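Local coordinates for divalent ion tolerance protein CutA1 (Ehrlichia chaffeensis, PDB 4IYQ) that may bind copper, as a trimeric member of the CutA family linked to tolerance of divalent metal ions, at residues A[42-45]-A[46-50]. Residues are numbered along the deposited sequence; the frame is centred on the assembly and turned at random.
Sequences SNIL and LENKL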
ATOM      1  N   SER A  42     -14.661  -4.210   8.254  1.00 10.10           N
ATOM      2  CA  SER A  42     -13.602  -4.428   9.214  1.00  9.58           C
ATOM      3  C   SER A  42     -14.169  -5.167  10.415  1.00 13.17           C
ATOM      4  O   SER A  42     -13.663  -6.213  10.832  1.00  9.66           O
ATOM      5  CB  SER A  42     -13.004  -3.090   9.630  1.00  9.37           C
ATOM      6  OG  SER A  42     -12.375  -2.463   8.524  1.00 12.17           O
ATOM      7  N   ASN A  43     -15.250  -4.608  10.943  1.00 10.31           N
ATOM      8  CA  ASN A  43     -15.998  -5.198  12.034  1.00 10.73           C
ATOM      9  C   ASN A  43     -16.437  -6.643  11.837  1.00 14.88           C
ATOM     10  O   ASN A  43     -16.114  -7.497  12.656  1.00 14.78           O
ATOM     11  CB  ASN A  43     -17.223  -4.338  12.303  1.00 21.75           C
ATOM     12  CG  ASN A  43     -17.352  -3.980  13.736  1.00 28.80           C
ATOM     13  OD1 ASN A  43     -16.711  -3.044  14.202  1.00 38.33           O
ATOM     14  ND2 ASN A  43     -18.164  -4.728  14.467  1.00 30.31           N
ATOM     15  N   ILE A  44     -17.170  -6.903  10.750  1.00 16.82           N
ATOM     16  CA  ILE A  44     -17.678  -8.232  10.441  1.00 11.75           C
ATOM     17  C   ILE A  44     -16.543  -9.257  10.311  1.00 15.50           C
ATOM     18  O   ILE A  44     -16.637 -10.363  10.848  1.00 12.40           O
ATOM     19  CB  ILE A  44     -18.554  -8.221   9.147  1.00 17.52           C
ATOM     20  CG1 ILE A  44     -19.901  -7.531   9.427  1.00 16.77           C
ATOM     21  CG2 ILE A  44     -18.818  -9.642   8.648  1.00 12.65           C
ATOM     22  CD1 ILE A  44     -20.679  -7.086   8.174  1.00 13.67           C
ATOM     23  N   LEU A  45     -15.463  -8.884   9.637  1.00 10.68           N
ATOM     24  CA  LEU A  45     -14.324  -9.781   9.512  1.00 10.32           C
ATOM     25  C   LEU A  45     -13.654 -10.052  10.861  1.00 17.01           C
ATOM     26  O   LEU A  45     -13.245 -11.183  11.146  1.00 10.23           O
ATOM     27  CB  LEU A  45     -13.302  -9.214   8.538  1.00 13.12           C
ATOM     28  CG  LEU A  45     -13.761  -9.117   7.083  1.00 10.09           C
ATOM     29  CD1 LEU A  45     -12.728  -8.305   6.283  1.00 10.08           C
ATOM     30  CD2 LEU A  45     -14.000 -10.485   6.493  1.00 10.48           C
ATOM     31  N   LEU A  46     -13.538  -9.016  11.688  1.00 16.29           N
ATOM     32  CA  LEU A  46     -12.923  -9.178  13.001  1.00  9.88           C
ATOM     33  C   LEU A  46     -13.751 -10.113  13.876  1.00 13.00           C
ATOM     34  O   LEU A  46     -13.207 -11.004  14.536  1.00 10.57           O
ATOM     35  CB  LEU A  46     -12.734  -7.823  13.687  1.00  9.71           C
ATOM     36  CG  LEU A  46     -11.543  -7.013  13.168  1.00  9.38           C
ATOM     37  CD1 LEU A  46     -11.586  -5.577  13.640  1.00  9.14           C
ATOM     38  CD2 LEU A  46     -10.235  -7.651  13.612  1.00  8.96           C
ATOM     39  N   GLU A  47     -15.067  -9.929  13.882  1.00 10.96           N
ATOM     40  CA  GLU A  47     -15.881 -10.740  14.767  1.00 23.61           C
ATOM     41  C   GLU A  47     -15.880 -12.188  14.279  1.00 25.80           C
ATOM     42  O   GLU A  47     -16.157 -13.092  15.056  1.00 27.35           O
ATOM     43  CB  GLU A  47     -17.295 -10.175  14.940  1.00 24.10           C
ATOM     44  CG  GLU A  47     -18.237 -10.245  13.779  1.00 31.67           C
ATOM     45  CD  GLU A  47     -19.647  -9.787  14.191  1.00 40.53           C
ATOM     46  OE1 GLU A  47     -20.587  -9.897  13.361  1.00 41.25           O
ATOM     47  OE2 GLU A  47     -19.801  -9.314  15.351  1.00 37.33           O
ATOM     48  N   ASN A  48     -15.567 -12.411  13.002  1.00 11.63           N
ATOM     49  CA  ASN A  48     -15.453 -13.775  12.489  1.00 11.92           C
ATOM     50  C   ASN A  48     -14.037 -14.326  12.599  1.00 14.50           C
ATOM     51  O   ASN A  48     -13.746 -15.397  12.063  1.00 11.76           O
ATOM     52  CB  ASN A  48     -15.907 -13.871  11.025  1.00 13.95           C
ATOM     53  CG  ASN A  48     -17.420 -13.830  10.868  1.00 15.38           C
ATOM     54  OD1 ASN A  48     -18.090 -14.852  11.003  1.00 19.35           O
ATOM     55  ND2 ASN A  48     -17.958 -12.665  10.524  1.00 16.49           N
ATOM     56  N   LYS A  49     -13.150 -13.575  13.254  1.00 13.11           N
ATOM     57  CA  LYS A  49     -11.766 -13.995  13.423  1.00 18.25           C
ATOM     58  C   LYS A  49     -11.112 -14.303  12.079  1.00 18.16           C
ATOM     59  O   LYS A  49     -10.264 -15.191  11.993  1.00 20.03           O
ATOM     60  CB  LYS A  49     -11.675 -15.212  14.352  1.00 11.39           C
ATOM     61  CG  LYS A  49     -12.013 -14.898  15.781  1.00 14.31           C
ATOM     62  CD  LYS A  49     -11.959 -16.133  16.650  1.00 22.06           C
ATOM     63  CE  LYS A  49     -10.557 -16.658  16.830  1.00 34.01           C
ATOM     64  NZ  LYS A  49     -10.111 -16.572  18.254  1.00 42.24           N
ATOM     65  N   LEU A  50     -11.547 -13.601  11.031  1.00 13.96           N
ATOM     66  CA  LEU A  50     -10.993 -13.785   9.685  1.00 12.72           C
ATOM     67  C   LEU A  50      -9.821 -12.848   9.407  1.00 15.54           C
ATOM     68  O   LEU A  50      -9.013 -13.110   8.515  1.00 12.20           O
ATOM     69  CB  LEU A  50     -12.074 -13.582   8.620  1.00 12.58           C
ATOM     70  CG  LEU A  50     -13.055 -14.716   8.334  1.00 17.85           C
ATOM     71  CD1 LEU A  50     -14.169 -14.216   7.432  1.00 11.43           C
ATOM     72  CD2 LEU A  50     -12.296 -15.822   7.651  1.00 11.32           C
TER
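Asn48 folds its side chain back over the last turn of helix 35-47 and grips Ile44 O twice, through its amide and through its own backbone. The bond from Asn48 ND2 to Ile44 O measures 2.7 Å and is fairly straight (158° at the hydrogen). The oxygen lies close to the plane of the Asn48 amide, whereas ND2 itself stands above the carbonyl plane of Ile44. Asn48 N reaches Ile44 O from the opposite face of its plane, at 3.2 Å. With CG anti to its own carbonyl carbon (chi1 -76°), the Asn48 side chain runs alongside that of Ile44, pointing the same way, and ND2 comes within 3.7 Å of Ile44 CG2. Glu47 CG also lies near Ile44 O, and the Glu47 side chain is about 4 Å from a bound calcium ion.

Beyond the asparagine, the apolar side chains of Leu45 and Leu50 meet. Leu50 turns back toward the helix and crosses Leu45 at about a right angle, the methyls Leu45 CD2 and Leu50 CD1 lying 3.9 Å apart. Both leucines lean on helix 87-97, Leu45 touching Ile94 and Leu50 touching His89.

The backbone closes the helix with two bonds: Leu50 N to Leu45 O (3.0 Å) and Lys49 N to Leu46 O (2.9 Å). Those two bonds, with Lys49 as the C-prime residue at positive phi (55°), make a Schellman motif, and the Leu45–Leu50 contact is the apolar pairing that commonly goes with it, here ending the first helix of the CutA subunit and turning the chain toward strand 53-66.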